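PDB 3ISM: CG8862 from Drosophila melanogaster, which probably cleaves DNA and RNA as a magnesium-dependent mitochondrial endonuclease of the DNA/RNA non-specific family, captured here with its protein inhibitor. Local coordinates for residues N123-V128 with T188-V193; N138-H143 with Y208-Q213; G159-P164 with R233-L238; P164-E167 with K171-V174; E177-G180 with A185-T188. All coordinates share one frame; numbering follows the deposited sequence.

Interaction 1: residues N123-V128 with T188-V193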
# COMPACT_ATOMS: atom_id res chain seq x y z
N ASN B 123 15.09 -9.07 2.27
CA ASN B 123 14.37 -10.06 3.07
C ASN B 123 13.98 -9.47 4.44
O ASN B 123 13.41 -10.16 5.28
CB ASN B 123 15.19 -11.36 3.21
CG ASN B 123 14.46 -12.47 4.03
OD1 ASN B 123 13.28 -12.77 3.80
ND2 ASN B 123 15.18 -13.07 4.98
N MET B 124 14.26 -8.18 4.64
CA MET B 124 14.06 -7.54 5.94
C MET B 124 12.89 -6.59 5.97
O MET B 124 12.55 -5.96 4.97
CB MET B 124 15.31 -6.75 6.36
CG MET B 124 16.58 -7.57 6.40
SD MET B 124 16.50 -8.82 7.67
CE MET B 124 17.59 -10.03 6.95
N ALA B 125 12.27 -6.49 7.15
CA ALA B 125 11.33 -5.41 7.45
C ALA B 125 11.58 -4.91 8.86
O ALA B 125 12.04 -5.68 9.72
CB ALA B 125 9.86 -5.86 7.29
N PRO B 126 11.33 -3.61 9.10
CA PRO B 126 11.51 -3.06 10.44
C PRO B 126 10.60 -3.75 11.43
O PRO B 126 9.38 -3.76 11.26
CB PRO B 126 11.15 -1.57 10.27
CG PRO B 126 11.42 -1.30 8.83
CD PRO B 126 10.97 -2.57 8.13
N GLN B 127 11.21 -4.34 12.44
CA GLN B 127 10.48 -4.97 13.53
C GLN B 127 10.98 -4.43 14.85
O GLN B 127 12.19 -4.20 15.01
CB GLN B 127 10.67 -6.48 13.49
CG GLN B 127 10.15 -7.13 12.21
CD GLN B 127 10.20 -8.64 12.27
OE1 GLN B 127 11.18 -9.22 12.72
NE2 GLN B 127 9.12 -9.29 11.82
N VAL B 128 10.06 -4.23 15.79
CA VAL B 128 10.40 -4.04 17.21
C VAL B 128 11.34 -5.17 17.65
O VAL B 128 11.11 -6.34 17.32
CB VAL B 128 9.12 -4.01 18.07
CG1 VAL B 128 9.42 -4.02 19.56
CG2 VAL B 128 8.26 -2.79 17.70
N THR B 188 2.45 -2.65 10.44
CA THR B 188 1.69 -2.62 11.69
C THR B 188 1.67 -4.03 12.32
O THR B 188 1.60 -4.17 13.53
CB THR B 188 0.22 -2.13 11.47
OG1 THR B 188 -0.52 -3.12 10.71
CG2 THR B 188 0.21 -0.81 10.73
N HIS B 189 1.73 -5.05 11.47
CA HIS B 189 1.55 -6.46 11.87
C HIS B 189 2.32 -7.34 10.89
O HIS B 189 2.69 -6.90 9.80
CB HIS B 189 0.07 -6.89 11.80
CG HIS B 189 -0.84 -6.17 12.75
ND1 HIS B 189 -1.26 -4.87 12.54
CD2 HIS B 189 -1.49 -6.59 13.86
CE1 HIS B 189 -2.08 -4.51 13.51
NE2 HIS B 189 -2.24 -5.54 14.33
N PHE B 190 2.54 -8.60 11.26
CA PHE B 190 3.07 -9.61 10.36
C PHE B 190 2.24 -10.89 10.46
O PHE B 190 1.62 -11.13 11.47
CB PHE B 190 4.54 -9.92 10.69
CG PHE B 190 5.47 -8.75 10.49
CD1 PHE B 190 6.06 -8.53 9.26
CD2 PHE B 190 5.77 -7.89 11.55
CE1 PHE B 190 6.92 -7.44 9.06
CE2 PHE B 190 6.63 -6.81 11.38
CZ PHE B 190 7.20 -6.58 10.13
N TYR B 191 2.22 -11.71 9.42
CA TYR B 191 1.49 -12.98 9.47
C TYR B 191 2.40 -14.13 9.11
O TYR B 191 3.43 -13.93 8.47
CB TYR B 191 0.30 -13.00 8.48
CG TYR B 191 0.72 -12.79 7.04
CD1 TYR B 191 1.27 -13.83 6.29
CD2 TYR B 191 0.59 -11.55 6.45
CE1 TYR B 191 1.70 -13.62 4.99
CE2 TYR B 191 0.99 -11.33 5.15
CZ TYR B 191 1.54 -12.36 4.43
OH TYR B 191 1.94 -12.11 3.16
N LYS B 192 1.99 -15.33 9.51
CA LYS B 192 2.51 -16.57 8.93
C LYS B 192 1.31 -17.44 8.63
O LYS B 192 0.45 -17.65 9.48
CB LYS B 192 3.44 -17.31 9.89
CG LYS B 192 4.84 -16.70 9.98
CD LYS B 192 5.76 -17.59 10.80
CE LYS B 192 7.15 -16.97 11.01
NZ LYS B 192 7.94 -16.92 9.75
N VAL B 193 1.24 -17.93 7.40
CA VAL B 193 0.20 -18.86 7.01
C VAL B 193 0.90 -20.14 6.59
O VAL B 193 1.77 -20.12 5.74
CB VAL B 193 -0.73 -18.28 5.88
CG1 VAL B 193 -1.80 -19.30 5.49
CG2 VAL B 193 -1.40 -16.98 6.36
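The carbonyl oxygen P126 O meets the rim of the F190 ring, in the ring plane and 3.7 Å from CZ, while also accepting a hydrogen bond from N212 ND2. On the same rim, A125 CB lies 3.8 Å from F190 CE1. One face is taken by Q127: its CG is 3.6 Å from F190 CE2, and the amide beyond it extends over the middle of the ring. The amide plane stands 85° to the ring, so this is no stack of flat groups. The ring gets there because F190 CG lies anti to the carbonyl carbon (chi1 -64°), which sends it from strand 189-197 toward strand 124-127. The segment axes pass 9.6 Å apart at 128°, too far for backbone pairing, so side chains span the gap. Strand 124-127 pairs with 98-101, which carries H101, the predicted general base of this His-Me finger enzyme. The Q127 side chain is about 3 Å, nearest atoms, from that of N133, a magnesium ligand. Chemically, an aromatic wall contacts A125 and Q127 without directional polar bonds, and probably limits how Q127 can move beside the metal site.

Interaction 2: residues N138-H143 with Y208-Q213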
# COMPACT_ATOMS: atom_id res chain seq x y z
N ASN B 138 10.23 -14.62 17.31
CA ASN B 138 11.11 -15.79 17.31
C ASN B 138 10.40 -17.05 17.81
O ASN B 138 10.60 -18.14 17.27
CB ASN B 138 12.39 -15.54 18.12
CG ASN B 138 13.26 -16.79 18.26
OD1 ASN B 138 13.59 -17.20 19.36
ND2 ASN B 138 13.62 -17.40 17.14
N THR B 139 9.55 -16.89 18.83
CA THR B 139 8.79 -18.02 19.39
C THR B 139 7.92 -18.68 18.30
O THR B 139 7.86 -19.91 18.21
CB THR B 139 7.93 -17.57 20.59
OG1 THR B 139 8.77 -16.92 21.55
CG2 THR B 139 7.22 -18.77 21.26
N LEU B 140 7.28 -17.84 17.47
CA LEU B 140 6.49 -18.34 16.35
C LEU B 140 7.37 -19.04 15.33
O LEU B 140 7.05 -20.16 14.89
CB LEU B 140 5.70 -17.20 15.68
CG LEU B 140 4.85 -17.57 14.46
CD1 LEU B 140 3.90 -18.76 14.76
CD2 LEU B 140 4.07 -16.36 13.91
N GLU B 141 8.49 -18.41 14.96
CA GLU B 141 9.48 -19.03 14.09
C GLU B 141 9.93 -20.40 14.62
O GLU B 141 9.93 -21.39 13.89
CB GLU B 141 10.68 -18.10 13.89
CG GLU B 141 10.35 -16.88 13.04
CD GLU B 141 11.44 -15.82 13.07
OE1 GLU B 141 12.12 -15.67 14.13
OE2 GLU B 141 11.61 -15.13 12.04
N ALA B 142 10.29 -20.47 15.90
CA ALA B 142 10.68 -21.73 16.54
C ALA B 142 9.58 -22.80 16.51
O ALA B 142 9.87 -23.99 16.34
CB ALA B 142 11.15 -21.49 17.97
N HIS B 143 8.33 -22.38 16.65
CA HIS B 143 7.16 -23.28 16.59
C HIS B 143 6.99 -23.90 15.20
O HIS B 143 6.72 -25.08 15.07
CB HIS B 143 5.89 -22.50 16.96
CG HIS B 143 4.62 -23.16 16.53
ND1 HIS B 143 4.01 -24.16 17.27
CD2 HIS B 143 3.82 -22.95 15.46
CE1 HIS B 143 2.91 -24.55 16.65
NE2 HIS B 143 2.77 -23.83 15.55
N TYR B 208 -1.41 -17.10 11.70
CA TYR B 208 -1.18 -16.21 12.83
C TYR B 208 -1.01 -14.79 12.31
O TYR B 208 -0.47 -14.60 11.23
CB TYR B 208 0.10 -16.59 13.57
CG TYR B 208 0.12 -18.00 14.11
CD1 TYR B 208 -0.16 -18.25 15.45
CD2 TYR B 208 0.43 -19.09 13.28
CE1 TYR B 208 -0.15 -19.54 15.95
CE2 TYR B 208 0.44 -20.37 13.77
CZ TYR B 208 0.16 -20.59 15.10
OH TYR B 208 0.15 -21.87 15.58
N VAL B 209 -1.49 -13.82 13.08
CA VAL B 209 -1.20 -12.41 12.83
C VAL B 209 -0.71 -11.81 14.16
O VAL B 209 -1.42 -11.85 15.17
CB VAL B 209 -2.44 -11.65 12.32
CG1 VAL B 209 -2.28 -10.12 12.44
CG2 VAL B 209 -2.75 -12.05 10.88
N MET B 210 0.51 -11.26 14.16
CA MET B 210 1.03 -10.67 15.40
C MET B 210 1.35 -9.20 15.15
O MET B 210 1.87 -8.88 14.11
CB MET B 210 2.28 -11.41 15.86
CG MET B 210 2.04 -12.88 16.21
SD MET B 210 3.55 -13.76 16.61
CE MET B 210 4.11 -12.92 18.08
N PRO B 211 1.02 -8.33 16.12
CA PRO B 211 1.28 -6.91 15.91
C PRO B 211 2.77 -6.61 16.06
O PRO B 211 3.47 -7.23 16.88
CB PRO B 211 0.45 -6.24 17.02
CG PRO B 211 0.46 -7.27 18.15
CD PRO B 211 0.42 -8.61 17.44
N ASN B 212 3.26 -5.66 15.27
CA ASN B 212 4.64 -5.23 15.31
C ASN B 212 4.84 -4.28 16.49
O ASN B 212 5.02 -3.08 16.33
CB ASN B 212 5.01 -4.57 13.97
CG ASN B 212 6.51 -4.31 13.81
OD1 ASN B 212 7.31 -4.78 14.61
ND2 ASN B 212 6.88 -3.57 12.74
N GLN B 213 4.81 -4.85 17.70
CA GLN B 213 4.96 -4.06 18.91
C GLN B 213 5.54 -4.94 20.00
O GLN B 213 5.62 -6.15 19.83
CB GLN B 213 3.61 -3.48 19.36
CG GLN B 213 2.60 -4.53 19.75
CD GLN B 213 1.17 -4.02 19.69
OE1 GLN B 213 0.82 -3.19 18.84
NE2 GLN B 213 0.33 -4.55 20.57
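Y208 reaches from its strand onto helix 138-143, and its contacts can be followed outward atom by atom. Y208 CB starts 4.0 Å from L140 CD2. Next comes the ring, with CG anti to the carbonyl carbon (chi1 -59°) and one face turned to the helix. L140 CD1 sits over that face, 3.8 Å from the ring centroid and only 11° off the ring normal, a well-centred CH-pi contact. At the tip, Y208 OH is 3.3 Å from H143 NE2, but the polar partner the two groups share is E206, whose OE1 is hydrogen-bonded to both. The H143 and Y208 rings lie at 71° with centroids 5.9 Å apart, brought together around that carboxylate. A phenylalanine here would keep the face for L140, yet would probably cost E206 OE1 its bond to the tyrosine hydroxyl. L140 divides its methyl groups: while CD1 covers the ring, CD2 touches M210 SD at 3.8 Å, the leucine and methionine chains lying alongside and pointing opposite ways. M210 also packs on A136, W137 and F132. Helix and strand segments run nearly antiparallel, with axes 11.2 Å apart. This is a helix laid on the central sheet: helix 136-146 also carries E141 of the magnesium site, and with the antiparallel strands 98-101 and 124-127 it fits the beta-beta-alpha-metal finger of these nucleases.

Interaction 3: residues G159-P164 with R233-L238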
# COMPACT_ATOMS: atom_id res chain seq x y z
N GLY B 159 4.75 -12.55 5.85
CA GLY B 159 4.71 -11.21 5.24
C GLY B 159 4.16 -10.12 6.15
O GLY B 159 3.64 -10.40 7.22
N PRO B 160 4.29 -8.85 5.72
CA PRO B 160 3.79 -7.69 6.43
C PRO B 160 2.33 -7.35 6.14
O PRO B 160 1.79 -7.73 5.08
CB PRO B 160 4.69 -6.57 5.91
CG PRO B 160 5.01 -6.97 4.51
CD PRO B 160 5.06 -8.48 4.52
N LEU B 161 1.71 -6.67 7.09
CA LEU B 161 0.37 -6.10 6.94
C LEU B 161 0.42 -4.65 7.42
O LEU B 161 1.29 -4.28 8.21
CB LEU B 161 -0.66 -6.84 7.80
CG LEU B 161 -0.93 -8.31 7.49
CD1 LEU B 161 -1.73 -8.99 8.62
CD2 LEU B 161 -1.64 -8.44 6.16
N TYR B 162 -0.53 -3.86 6.94
CA TYR B 162 -0.64 -2.45 7.27
C TYR B 162 -2.12 -2.22 7.54
O TYR B 162 -2.88 -1.86 6.63
CB TYR B 162 -0.12 -1.59 6.11
CG TYR B 162 1.23 -2.05 5.54
CD1 TYR B 162 2.42 -1.47 5.97
CD2 TYR B 162 1.30 -3.04 4.56
CE1 TYR B 162 3.64 -1.89 5.46
CE2 TYR B 162 2.50 -3.46 4.04
CZ TYR B 162 3.67 -2.89 4.51
OH TYR B 162 4.88 -3.30 4.00
N LEU B 163 -2.53 -2.46 8.78
CA LEU B 163 -3.96 -2.56 9.14
C LEU B 163 -4.52 -1.24 9.65
O LEU B 163 -3.82 -0.50 10.32
CB LEU B 163 -4.18 -3.65 10.20
CG LEU B 163 -3.71 -5.08 9.90
CD1 LEU B 163 -4.22 -6.06 10.98
CD2 LEU B 163 -4.19 -5.51 8.54
N PRO B 164 -5.77 -0.93 9.27
CA PRO B 164 -6.45 0.31 9.66
C PRO B 164 -6.81 0.38 11.13
O PRO B 164 -6.90 -0.65 11.78
CB PRO B 164 -7.75 0.27 8.85
CG PRO B 164 -7.98 -1.21 8.58
CD PRO B 164 -6.60 -1.75 8.37
N ARG B 233 -7.76 -11.29 3.13
CA ARG B 233 -8.48 -10.06 2.89
C ARG B 233 -7.62 -8.84 3.24
O ARG B 233 -7.58 -7.86 2.48
CB ARG B 233 -9.77 -10.07 3.72
CG ARG B 233 -10.96 -9.47 3.03
CD ARG B 233 -12.16 -9.53 3.94
NE ARG B 233 -13.03 -10.69 3.71
CZ ARG B 233 -14.07 -10.67 2.87
NH1 ARG B 233 -14.33 -9.56 2.17
NH2 ARG B 233 -14.84 -11.74 2.72
N SER B 234 -6.91 -8.91 4.37
CA SER B 234 -6.01 -7.81 4.77
C SER B 234 -4.77 -7.68 3.90
O SER B 234 -4.28 -6.56 3.68
CB SER B 234 -5.58 -7.98 6.22
OG SER B 234 -6.68 -7.77 7.08
N ALA B 235 -4.23 -8.80 3.42
CA ALA B 235 -2.94 -8.72 2.68
C ALA B 235 -3.10 -8.41 1.21
O ALA B 235 -2.13 -8.00 0.56
CB ALA B 235 -2.14 -10.03 2.84
N GLY B 236 -4.28 -8.66 0.66
CA GLY B 236 -4.44 -8.55 -0.79
C GLY B 236 -3.73 -9.70 -1.47
O GLY B 236 -3.18 -9.54 -2.54
N LEU B 237 -3.74 -10.87 -0.84
CA LEU B 237 -3.05 -12.06 -1.38
C LEU B 237 -3.91 -13.27 -1.14
O LEU B 237 -4.70 -13.28 -0.21
CB LEU B 237 -1.71 -12.29 -0.65
CG LEU B 237 -0.62 -11.22 -0.79
CD1 LEU B 237 0.57 -11.47 0.15
CD2 LEU B 237 -0.16 -11.11 -2.25
N LEU B 238 -3.74 -14.31 -1.96
CA LEU B 238 -4.38 -15.60 -1.68
C LEU B 238 -3.32 -16.67 -1.41
O LEU B 238 -2.43 -16.90 -2.24
CB LEU B 238 -5.31 -16.03 -2.82
CG LEU B 238 -6.51 -15.12 -3.14
CD1 LEU B 238 -7.05 -15.47 -4.54
CD2 LEU B 238 -7.64 -15.21 -2.10
O HOH W 1 -2.35 -4.87 4.74
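L161, at the end of its strand, makes the first contact, through one branch alone: CD2 rests 3.7 Å from A235 CB and 4.0 Å from S234 CB, in the last turn of helix 228-235. With CG anti to the carbonyl carbon (chi1 -63°) and the chain extended beyond it (chi2 166°), that methyl is carried across to the helix even though the CB itself leaves its backbone to one side. Next in line, Y162 contributes its backbone rather than its ring. Its N donates to a water at 3.0 Å, and the same water donates to S234 O at 2.8 Å, bridging the first residue after the strand to the helix end. The Y162 ring meets Y176 instead. L163 then repeats the gesture of L161, placing CD2 at 3.7 Å from S234 CB and at the same distance from S234 OG, whose weak hydrogen bond runs back to S230 O within the helix. Beyond this point the helix ends: G236 leaves helical geometry with a phi of 71°. Close by, R48 NH2 of the second subunit is hydrogen-bonded to R233 O. Chemically, two leucine methyls, one at the strand end and one in the loop after it, pack against the last helical turn, while a single water satisfies two polar backbone atoms, Y162 N and S234 O, that do not meet directly; S234 serves both the apolar and the polar half.

Interaction 4: residues P164-E167 with K171-V174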
# COMPACT_ATOMS: atom_id res chain seq x y z
N PRO B 164 -5.77 -0.93 9.27
CA PRO B 164 -6.45 0.31 9.66
C PRO B 164 -6.81 0.38 11.13
O PRO B 164 -6.90 -0.65 11.78
CB PRO B 164 -7.75 0.27 8.85
CG PRO B 164 -7.98 -1.21 8.58
CD PRO B 164 -6.60 -1.75 8.37
N HIS B 165 -7.04 1.59 11.62
CA HIS B 165 -7.58 1.79 12.96
C HIS B 165 -8.61 2.91 12.81
O HIS B 165 -8.59 3.66 11.83
CB HIS B 165 -6.48 2.21 13.94
CG HIS B 165 -5.79 3.48 13.55
ND1 HIS B 165 -4.78 3.51 12.62
CD2 HIS B 165 -6.00 4.77 13.91
CE1 HIS B 165 -4.37 4.75 12.45
NE2 HIS B 165 -5.10 5.54 13.22
N LYS B 166 -9.50 3.01 13.79
CA LYS B 166 -10.48 4.09 13.82
C LYS B 166 -9.91 5.32 14.51
O LYS B 166 -9.10 5.20 15.43
CB LYS B 166 -11.75 3.64 14.54
CG LYS B 166 -12.65 2.73 13.71
CD LYS B 166 -13.85 2.25 14.54
CE LYS B 166 -14.79 3.40 14.91
NZ LYS B 166 -15.65 3.07 16.09
N GLU B 167 -10.32 6.51 14.05
CA GLU B 167 -9.92 7.76 14.69
C GLU B 167 -11.13 8.54 15.23
O GLU B 167 -12.27 8.12 15.06
CB GLU B 167 -9.03 8.59 13.76
CG GLU B 167 -7.68 7.89 13.54
CD GLU B 167 -6.59 8.79 13.00
OE1 GLU B 167 -6.86 9.97 12.67
OE2 GLU B 167 -5.43 8.30 12.90
N LYS B 171 -13.74 7.97 11.19
CA LYS B 171 -13.23 7.37 9.97
C LYS B 171 -12.09 6.40 10.29
O LYS B 171 -11.53 6.43 11.40
CB LYS B 171 -12.80 8.47 8.98
CG LYS B 171 -13.98 9.35 8.52
CD LYS B 171 -13.54 10.47 7.57
CE LYS B 171 -14.61 11.54 7.38
NZ LYS B 171 -15.91 11.02 6.84
N SER B 172 -11.76 5.52 9.33
CA SER B 172 -10.69 4.54 9.47
C SER B 172 -9.50 4.96 8.62
O SER B 172 -9.67 5.52 7.54
CB SER B 172 -11.15 3.13 9.05
OG SER B 172 -12.06 2.56 9.98
N TYR B 173 -8.30 4.70 9.13
CA TYR B 173 -7.06 5.14 8.52
C TYR B 173 -6.01 4.06 8.66
O TYR B 173 -5.95 3.40 9.69
CB TYR B 173 -6.51 6.40 9.22
CG TYR B 173 -7.40 7.60 9.09
CD1 TYR B 173 -8.40 7.87 10.03
CD2 TYR B 173 -7.25 8.48 8.02
CE1 TYR B 173 -9.22 8.99 9.90
CE2 TYR B 173 -8.06 9.60 7.88
CZ TYR B 173 -9.04 9.84 8.81
OH TYR B 173 -9.84 10.96 8.66
N VAL B 174 -5.20 3.89 7.64
CA VAL B 174 -3.98 3.14 7.77
C VAL B 174 -2.86 4.15 8.05
O VAL B 174 -2.71 5.13 7.31
CB VAL B 174 -3.65 2.36 6.48
CG1 VAL B 174 -2.20 1.77 6.52
CG2 VAL B 174 -4.70 1.26 6.23
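A short beta hairpin, strand 165-166 turning back into 172-179, joins H165 and Y173 as an antiparallel hydrogen-bonded pair. H165 N donates to Y173 O at 2.9 Å with an N-H...O angle of 157°, and Y173 N returns a bond of 2.9 Å to H165 O. Next along, K166 faces S172 as a non-hydrogen-bonded pair, K166 CG lying 3.8 Å from S172 OG. Nearest the turn, E167 N reaches K171 O at 2.9 Å, with the donor nearly in line with the carbonyl (C=O...N 178°). The hairpin sheet does not stop here: S172, Y173 and V174 pair antiparallel with a strand of the second subunit, so one sheet spans the dimer. On the face holding H165 and Y173, E167 CG comes 3.6 Å from Y173 CD1, and the two side chains cross at about a right angle. The E167 carboxylate works in two directions. Its OE2 accepts H165 NE2 at 2.8 Å through the anti lone pair, the histidine reaching it with CG between the backbone N and the carbonyl carbon (chi1 59°); its OE1 makes a salt bridge to K175 NZ of the second subunit. An alanine in place of E167 would probably leave H165 NE2 and that lysine without their carboxylate. Y173 OH is hydrogen-bonded to D169 in the turn. At the other end, P164 CB meets V174 CG2 at 4.1 Å.

Interaction 5: residues E177-G180 with A185-T188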
# COMPACT_ATOMS: atom_id res chain seq x y z
N GLU B 177 4.91 4.34 10.18
CA GLU B 177 6.15 5.06 10.12
C GLU B 177 6.92 4.54 8.92
O GLU B 177 6.80 3.36 8.55
CB GLU B 177 6.96 4.90 11.43
CG GLU B 177 8.28 5.66 11.43
CD GLU B 177 9.07 5.60 12.74
OE1 GLU B 177 8.60 5.02 13.75
OE2 GLU B 177 10.19 6.14 12.74
N VAL B 178 7.66 5.45 8.28
CA VAL B 178 8.63 5.07 7.26
C VAL B 178 9.98 5.59 7.75
O VAL B 178 10.09 6.73 8.22
CB VAL B 178 8.28 5.62 5.85
CG1 VAL B 178 7.04 4.91 5.29
CG2 VAL B 178 8.06 7.14 5.87
N ILE B 179 11.00 4.75 7.67
CA ILE B 179 12.30 5.10 8.23
C ILE B 179 13.40 5.34 7.18
O ILE B 179 13.44 4.68 6.14
CB ILE B 179 12.78 4.07 9.30
CG1 ILE B 179 12.87 2.66 8.70
CG2 ILE B 179 11.83 4.08 10.51
CD1 ILE B 179 13.51 1.61 9.64
N GLY B 180 14.28 6.29 7.47
CA GLY B 180 15.47 6.55 6.66
C GLY B 180 15.17 7.31 5.38
O GLY B 180 14.00 7.49 5.01
N ALA B 185 9.09 1.18 4.96
CA ALA B 185 7.84 1.09 5.71
C ALA B 185 7.97 0.23 6.97
O ALA B 185 8.62 -0.82 6.95
CB ALA B 185 6.74 0.55 4.84
N VAL B 186 7.35 0.68 8.06
CA VAL B 186 7.26 -0.10 9.29
C VAL B 186 5.86 -0.71 9.36
O VAL B 186 4.87 -0.02 9.66
CB VAL B 186 7.55 0.73 10.55
CG1 VAL B 186 7.47 -0.17 11.80
CG2 VAL B 186 8.95 1.43 10.47
N PRO B 187 5.76 -2.01 9.05
CA PRO B 187 4.46 -2.68 9.06
C PRO B 187 3.78 -2.67 10.43
O PRO B 187 4.46 -2.65 11.47
CB PRO B 187 4.81 -4.11 8.62
CG PRO B 187 6.13 -3.94 7.82
CD PRO B 187 6.85 -2.91 8.63
N THR B 188 2.45 -2.65 10.44
CA THR B 188 1.69 -2.62 11.69
C THR B 188 1.67 -4.03 12.32
O THR B 188 1.60 -4.17 13.53
CB THR B 188 0.22 -2.13 11.47
OG1 THR B 188 -0.52 -3.12 10.71
CG2 THR B 188 0.21 -0.81 10.73
O HOH W 2 4.26 1.54 11.76
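One direct backbone bond joins E177 to V186: V186 N donates to E177 O at 2.8 Å, with an N-H...O angle of 153°. In a fully closed antiparallel pair a return bond from E177 N to V186 O would be expected, but a water stands in that position. It accepts from E177 N at 3.3 Å and donates to V186 O at 2.7 Å. This inserted water marks where the pairing opens as the chain leaves strand 184-185. One step away, V178 and A185 form a non-hydrogen-bonded pair with their CA atoms 4.3 Å apart and their side chains on the same face.

The remaining contacts are apolar. V178 CG1 lies 3.9 Å from A185 CA, sitting against the backbone more closely than against the alanine methyl. V186 carries most of the rest: its CG2 touches I179 CG2 at 3.9 Å, the two side chains meeting at about a right angle. V186 CG2 lies anti to the carbonyl carbon while CG1 is anti to N (chi1 -179°), which turns CG2 to the strand and also brings it 4.1 Å from E177 CB.

The carboxylate of E177 turns outside the contact: OE1 is hydrogen-bonded to Y97 OH. Around the contact, I179 and V186 both pack on P126 of strand 124-127, and A185 is hydrogen-bonded through its backbone to N47. E177 and V178 pair antiparallel with a strand of the second subunit, so strand 172-179 lies between strand 184-185 of its own chain and its neighbour across the dimer interface.

Interactions 1, 2, 3 and 5 meet around N212 and T188: N212 N is probably hydrogen-bonded to T188 O at 2.8 Å, and T188 OG1 reaches L163 N at 2.9 Å. Interactions 1, 2 and 3 each place one segment on neighbouring strands of the main sheet. The centres of 123-128/188-193 and 138-143/208-213 are 9 Å apart. Interactions 1 and 2 both border the metal site: the Q127 side chain is about 4 Å from the bound magnesium ion, and helix 138-143 carries E141, though the L140 side chain is about 10 Å from the ion. Interactions 4 and 5 share strand 172-179, their centres 17 Å apart, and like interaction 3 they touch the second subunit.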